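Local coordinates for protein dihydroneopterin triphosphate diphosphatase (Escherichia coli O157:H7, PDB 5U7F) that hydrolyses dihydroneopterin triphosphate to dihydroneopterin monophosphate and pyrophosphate, probably for folate biosynthesis, and probably also cleaves nucleoside triphosphates, preferring dATP, at residues C75-E80 and E100-L105; Y17-K22 and C104-H109. All blocks are in the same frame, centred on the assembly; numbering follows the deposited sequence.

Contact 1 (C75-E80 and E100-L105)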
loop_
_atom_site.group_PDB
_atom_site.type_symbol
_atom_site.label_atom_id
_atom_site.label_comp_id
_atom_site.label_asym_id
_atom_site.label_seq_id
_atom_site.Cartn_x
_atom_site.Cartn_y
_atom_site.Cartn_z
ATOM N N CYS A 75 -10.089 -2.056 6.609
ATOM C CA CYS A 75 -10.862 -3.004 5.809
ATOM C C CYS A 75 -11.224 -4.300 6.556
ATOM O O CYS A 75 -11.955 -5.129 6.024
ATOM C CB CYS A 75 -10.077 -3.374 4.559
ATOM S SG CYS A 75 -9.863 -2.021 3.390
ATOM N N GLN A 76 -10.692 -4.469 7.762
ATOM C CA GLN A 76 -10.865 -5.689 8.552
ATOM C C GLN A 76 -10.551 -6.928 7.720
ATOM O O GLN A 76 -11.346 -7.869 7.642
ATOM C CB GLN A 76 -12.290 -5.766 9.137
ATOM C CG GLN A 76 -12.594 -4.725 10.226
ATOM C CD GLN A 76 -13.874 -5.052 11.007
ATOM O OE1 GLN A 76 -14.537 -6.055 10.736
ATOM N NE2 GLN A 76 -14.218 -4.210 11.979
ATOM N N ARG A 77 -9.370 -6.910 7.102
ATOM C CA ARG A 77 -8.827 -8.060 6.403
ATOM C C ARG A 77 -7.320 -8.141 6.635
ATOM O O ARG A 77 -6.618 -7.124 6.642
ATOM C CB ARG A 77 -9.145 -7.990 4.908
ATOM C CG ARG A 77 -10.657 -8.169 4.621
ATOM C CD ARG A 77 -10.950 -9.107 3.457
ATOM N NE ARG A 77 -10.137 -10.317 3.519
ATOM C CZ ARG A 77 -9.739 -11.020 2.461
ATOM N NH1 ARG A 77 -10.079 -10.643 1.232
ATOM N NH2 ARG A 77 -8.998 -12.108 2.636
ATOM N N THR A 78 -6.856 -9.367 6.851
ATOM C CA THR A 78 -5.437 -9.682 7.015
ATOM C C THR A 78 -5.154 -10.929 6.179
ATOM O O THR A 78 -5.901 -11.918 6.248
ATOM C CB THR A 78 -5.064 -9.946 8.493
ATOM O OG1 THR A 78 -5.168 -8.743 9.251
ATOM C CG2 THR A 78 -3.650 -10.448 8.635
ATOM N N VAL A 79 -4.084 -10.891 5.385
ATOM C CA VAL A 79 -3.656 -12.052 4.614
ATOM C C VAL A 79 -2.192 -12.314 4.906
ATOM O O VAL A 79 -1.514 -11.451 5.455
ATOM C CB VAL A 79 -3.863 -11.837 3.117
ATOM C CG1 VAL A 79 -5.361 -11.716 2.810
ATOM C CG2 VAL A 79 -3.086 -10.606 2.678
ATOM N N GLU A 80 -1.726 -13.500 4.533
ATOM C CA GLU A 80 -0.331 -13.896 4.695
ATOM C C GLU A 80 0.175 -14.423 3.360
ATOM O O GLU A 80 -0.511 -15.169 2.676
ATOM C CB GLU A 80 -0.189 -14.946 5.784
ATOM C CG GLU A 80 1.253 -15.341 6.041
ATOM C CD GLU A 80 1.389 -16.552 6.959
ATOM O OE1 GLU A 80 0.974 -16.462 8.138
ATOM O OE2 GLU A 80 1.912 -17.599 6.500
ATOM N N GLU A 100 -0.096 -9.158 6.231
ATOM C CA GLU A 100 -0.455 -7.836 5.739
ATOM C C GLU A 100 -1.891 -7.482 6.103
ATOM O O GLU A 100 -2.796 -8.243 5.765
ATOM C CB GLU A 100 -0.324 -7.804 4.225
ATOM C CG GLU A 100 -0.709 -6.508 3.533
ATOM C CD GLU A 100 -0.602 -6.644 2.003
ATOM O OE1 GLU A 100 -1.497 -7.264 1.369
ATOM O OE2 GLU A 100 0.396 -6.146 1.432
ATOM N N SER A 101 -2.081 -6.331 6.737
ATOM C CA SER A 101 -3.434 -5.821 7.049
ATOM C C SER A 101 -3.851 -4.694 6.114
ATOM O O SER A 101 -3.045 -3.803 5.807
ATOM C CB SER A 101 -3.494 -5.364 8.517
ATOM O OG SER A 101 -3.268 -6.485 9.345
ATOM N N TRP A 102 -5.119 -4.709 5.691
ATOM C CA TRP A 102 -5.567 -3.836 4.601
ATOM C C TRP A 102 -6.318 -2.628 5.136
ATOM O O TRP A 102 -7.137 -2.748 6.047
ATOM C CB TRP A 102 -6.491 -4.580 3.609
ATOM C CG TRP A 102 -5.867 -5.667 2.827
ATOM C CD1 TRP A 102 -4.533 -6.004 2.791
ATOM C CD2 TRP A 102 -6.535 -6.602 1.985
ATOM N NE1 TRP A 102 -4.345 -7.071 1.969
ATOM C CE2 TRP A 102 -5.554 -7.458 1.457
ATOM C CE3 TRP A 102 -7.872 -6.807 1.629
ATOM C CZ2 TRP A 102 -5.856 -8.485 0.578
ATOM C CZ3 TRP A 102 -8.170 -7.824 0.750
ATOM C CH2 TRP A 102 -7.164 -8.666 0.246
ATOM N N PHE A 103 -6.056 -1.486 4.515
ATOM C CA PHE A 103 -6.781 -0.231 4.765
ATOM C C PHE A 103 -7.177 0.406 3.414
ATOM O O PHE A 103 -6.591 0.124 2.355
ATOM C CB PHE A 103 -5.927 0.745 5.573
ATOM C CG PHE A 103 -5.558 0.255 6.939
ATOM C CD1 PHE A 103 -4.512 -0.646 7.114
ATOM C CD2 PHE A 103 -6.261 0.680 8.049
ATOM C CE1 PHE A 103 -4.187 -1.100 8.384
ATOM C CE2 PHE A 103 -5.940 0.221 9.327
ATOM C CZ PHE A 103 -4.915 -0.654 9.496
ATOM N N CYS A 104 -8.172 1.286 3.457
ATOM C CA CYS A 104 -8.688 1.946 2.258
ATOM C C CYS A 104 -8.646 3.444 2.551
ATOM O O CYS A 104 -8.887 3.860 3.678
ATOM C CB CYS A 104 -10.114 1.442 1.933
ATOM S SG CYS A 104 -10.361 -0.354 2.281
ATOM N N LEU A 105 -8.246 4.248 1.576
ATOM C CA LEU A 105 -8.255 5.697 1.742
ATOM C C LEU A 105 -8.824 6.348 0.489
ATOM O O LEU A 105 -8.257 6.278 -0.595
ATOM C CB LEU A 105 -6.857 6.240 2.051
ATOM C CG LEU A 105 -6.740 7.770 2.094
ATOM C CD1 LEU A 105 -7.606 8.332 3.219
ATOM C CD2 LEU A 105 -5.307 8.211 2.245
HETATM O O HOH W 1 -7.480 -4.430 8.167
#
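Cys75 and Cys104 are joined by a disulfide, 2.1 Å from SG to SG, in the antiparallel ladder that forms the edge of the mixed sheet in the Nudix fold. The link sits beside an irregularity at Cys75-Gln76, between the regular pairing at Thr78 and Val79 and its resumption at Ile73, which is backbone-bonded to Cys104. Val79 and Glu100 form a hydrogen-bonded pair, with Glu100 N to Val79 O at 2.8 Å and the reverse bond at 3.0 Å from Val79 N to Glu100 O. In the next, non-hydrogen-bonded pair, small hydroxyl residues suit the close spacing, 4.3 Å between the CA atoms of Thr78 and Ser101: Thr78 OG1 and Ser101 OG hydrogen-bond directly. Nearer the disulfide the outer strand bulges at Gln76, whose phi of +50° is unusual for a strand. Trp102 spans the bulge, giving its N-H to Arg77 O while its carbonyl takes the N-H of Cys75. A water bridges Arg77 N and Trp102 O where the strands part.

On the face shared with Val79 and Glu100, the Trp102 indole is the large apolar group. Val79 CG2 comes to it obliquely near NE1, and CG1 lies 4.0 Å from Trp102 CZ2. Bends at chi2 and chi3 lay the Arg77 chain alongside the indole, its NH1 3.4 Å from Trp102 CZ3; the guanidinium and ring planes are 61° apart, so this is no parallel stack. NH1 is also hydrogen-bonded to Gln140 OE1 of helix 136-147, which covers this face and packs on the indole. Glu100 CG sits at the ring edge, in its plane, and the extended chain carries the carboxylate on to NE1, fixing the indole's rotation: Trp102 NE1 donates, 2.9 Å away and tilted 31° from the carboxylate plane, to the anti side of Glu100 OE1, which is also hydrogen-bonded to Ser137 OG.

Contact 2 (Y17-K22 and C104-H109)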
loop_
_atom_site.group_PDB
_atom_site.type_symbol
_atom_site.label_atom_id
_atom_site.label_comp_id
_atom_site.label_asym_id
_atom_site.label_seq_id
_atom_site.Cartn_x
_atom_site.Cartn_y
_atom_site.Cartn_z
ATOM N N TYR A 17 -7.505 5.683 -3.466
ATOM C CA TYR A 17 -8.297 5.847 -4.670
ATOM C C TYR A 17 -9.111 7.124 -4.593
ATOM O O TYR A 17 -9.320 7.677 -3.533
ATOM C CB TYR A 17 -9.206 4.654 -4.910
ATOM C CG TYR A 17 -10.354 4.513 -3.916
ATOM C CD1 TYR A 17 -10.143 4.010 -2.643
ATOM C CD2 TYR A 17 -11.645 4.898 -4.265
ATOM C CE1 TYR A 17 -11.187 3.883 -1.737
ATOM C CE2 TYR A 17 -12.684 4.776 -3.384
ATOM C CZ TYR A 17 -12.461 4.277 -2.115
ATOM O OH TYR A 17 -13.504 4.136 -1.228
ATOM N N ALA A 18 -9.491 7.626 -5.764
ATOM C CA ALA A 18 -10.285 8.833 -5.829
ATOM C C ALA A 18 -11.745 8.457 -5.842
ATOM O O ALA A 18 -12.169 7.654 -6.668
ATOM C CB ALA A 18 -9.946 9.641 -7.066
ATOM N N GLN A 19 -12.510 9.090 -4.968
ATOM C CA GLN A 19 -13.957 8.841 -4.884
ATOM C C GLN A 19 -14.732 9.194 -6.166
ATOM O O GLN A 19 -15.611 8.458 -6.584
ATOM C CB GLN A 19 -14.546 9.618 -3.725
ATOM C CG GLN A 19 -16.054 9.352 -3.495
ATOM C CD GLN A 19 -16.386 7.875 -3.253
ATOM O OE1 GLN A 19 -15.595 7.133 -2.676
ATOM N NE2 GLN A 19 -17.569 7.452 -3.684
ATOM N N ASP A 20 -14.425 10.313 -6.801
ATOM C CA ASP A 20 -15.212 10.686 -7.975
ATOM C C ASP A 20 -14.931 9.787 -9.207
ATOM O O ASP A 20 -15.871 9.318 -9.837
ATOM C CB ASP A 20 -14.998 12.168 -8.293
ATOM C CG ASP A 20 -13.579 12.490 -8.736
ATOM O OD1 ASP A 20 -12.708 11.585 -8.715
ATOM O OD2 ASP A 20 -13.341 13.667 -9.093
ATOM N N THR A 21 -13.662 9.488 -9.519
ATOM C CA THR A 21 -13.352 8.686 -10.706
ATOM C C THR A 21 -13.206 7.190 -10.430
ATOM O O THR A 21 -13.250 6.375 -11.357
ATOM C CB THR A 21 -12.045 9.109 -11.346
ATOM O OG1 THR A 21 -10.975 8.905 -10.404
ATOM C CG2 THR A 21 -12.110 10.580 -11.813
ATOM N N LYS A 22 -13.004 6.863 -9.156
ATOM C CA LYS A 22 -12.666 5.504 -8.722
ATOM C C LYS A 22 -11.339 5.051 -9.313
ATOM O O LYS A 22 -11.081 3.860 -9.418
ATOM C CB LYS A 22 -13.767 4.523 -9.098
ATOM C CG LYS A 22 -15.109 4.893 -8.503
ATOM C CD LYS A 22 -15.033 4.886 -6.974
ATOM C CE LYS A 22 -16.400 4.696 -6.344
ATOM N NZ LYS A 22 -17.351 5.774 -6.754
ATOM N N CYS A 104 -8.172 1.286 3.457
ATOM C CA CYS A 104 -8.688 1.946 2.258
ATOM C C CYS A 104 -8.646 3.444 2.551
ATOM O O CYS A 104 -8.887 3.860 3.678
ATOM C CB CYS A 104 -10.114 1.442 1.933
ATOM S SG CYS A 104 -10.361 -0.354 2.281
ATOM N N LEU A 105 -8.246 4.248 1.576
ATOM C CA LEU A 105 -8.255 5.697 1.742
ATOM C C LEU A 105 -8.824 6.348 0.489
ATOM O O LEU A 105 -8.257 6.278 -0.595
ATOM C CB LEU A 105 -6.857 6.240 2.051
ATOM C CG LEU A 105 -6.740 7.770 2.094
ATOM C CD1 LEU A 105 -7.606 8.332 3.219
ATOM C CD2 LEU A 105 -5.307 8.211 2.245
ATOM N N ALA A 106 -9.974 6.987 0.677
ATOM C CA ALA A 106 -10.707 7.620 -0.396
ATOM C C ALA A 106 -10.345 9.095 -0.392
ATOM O O ALA A 106 -10.538 9.755 0.613
ATOM C CB ALA A 106 -12.197 7.425 -0.199
ATOM N N LEU A 107 -9.752 9.582 -1.482
ATOM C CA LEU A 107 -9.564 11.010 -1.661
ATOM C C LEU A 107 -10.753 11.539 -2.444
ATOM O O LEU A 107 -11.391 10.794 -3.194
ATOM C CB LEU A 107 -8.266 11.315 -2.396
ATOM C CG LEU A 107 -7.012 10.687 -1.786
ATOM C CD1 LEU A 107 -5.804 11.028 -2.643
ATOM C CD2 LEU A 107 -6.794 11.125 -0.338
ATOM N N PRO A 108 -11.073 12.826 -2.277
ATOM C CA PRO A 108 -12.248 13.291 -3.013
ATOM C C PRO A 108 -12.035 13.367 -4.516
ATOM O O PRO A 108 -12.981 13.133 -5.273
ATOM C CB PRO A 108 -12.511 14.690 -2.422
ATOM C CG PRO A 108 -11.260 15.082 -1.737
ATOM C CD PRO A 108 -10.602 13.813 -1.291
ATOM N N HIS A 109 -10.801 13.644 -4.927
ATOM C CA HIS A 109 -10.428 13.769 -6.331
ATOM C C HIS A 109 -9.032 13.188 -6.549
ATOM O O HIS A 109 -8.239 13.095 -5.612
ATOM C CB HIS A 109 -10.423 15.241 -6.790
ATOM C CG HIS A 109 -11.722 15.969 -6.569
ATOM N ND1 HIS A 109 -12.783 15.888 -7.443
ATOM C CD2 HIS A 109 -12.121 16.792 -5.570
ATOM C CE1 HIS A 109 -13.781 16.633 -6.996
ATOM N NE2 HIS A 109 -13.407 17.191 -5.858
#
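Tyr17 sets its ring against Ala106 by placing CG between its backbone N and carbonyl carbon (chi1 70°), and Asp20 uses the same rotamer (chi1 66°) to turn its carboxylate toward His109. The phenol ring lies over the neighbouring strand, with Ala106 CA 4.2 Å from the ring centroid, in a CH-pi contact over one face, offset toward the rim. Ala106 CB touches Tyr17 CZ at 3.7 Å; a side chain this short lets the wide ring settle close to the backbone.

Beneath lies a parallel ladder, joining the ends of two inner strands of the Nudix sheet. Tyr17 binds on both sides of Ala106, its N donating to Leu105 O and its O accepting from Leu107 N. Gln19 N extends the ladder one step, to Leu107 O at 2.7 Å. The Tyr17–Ala106 face looks toward helix 136-147, where Val146 touches the Tyr17 side chain; Ala18 and Leu107 occupy the other face.

Beyond the strand ends, the exposed Asp20 and His109 side chains cross nearly at right angles. His109 ND1 donates to Asp20 OD2 at 2.8 Å, approaching from above the carboxylate plane, with OD2 at the edge of the imidazole, tilted 23° from its plane.

From the N terminus, strand 10-18 comes first, its end and the turn after it making segment 17-22, which waits for its partner until 104-109. Contact 2 therefore closes a long excursion containing strands 23-29, 36-42 and 72-82 and the Nudix-box helix 49-61. Contact 1 closes a much shorter loop, from 75-80 to 100-105, within that span; the two nest without crossing, and their second segments share Cys104 and Leu105. Strand 97-107 thus has an antiparallel neighbour, the outermost strand 72-82, on one side and the parallel strand 10-18 on the other. With centres about 17 Å apart, the contacts tie the sheet's edge to its interior at successive points along this strand.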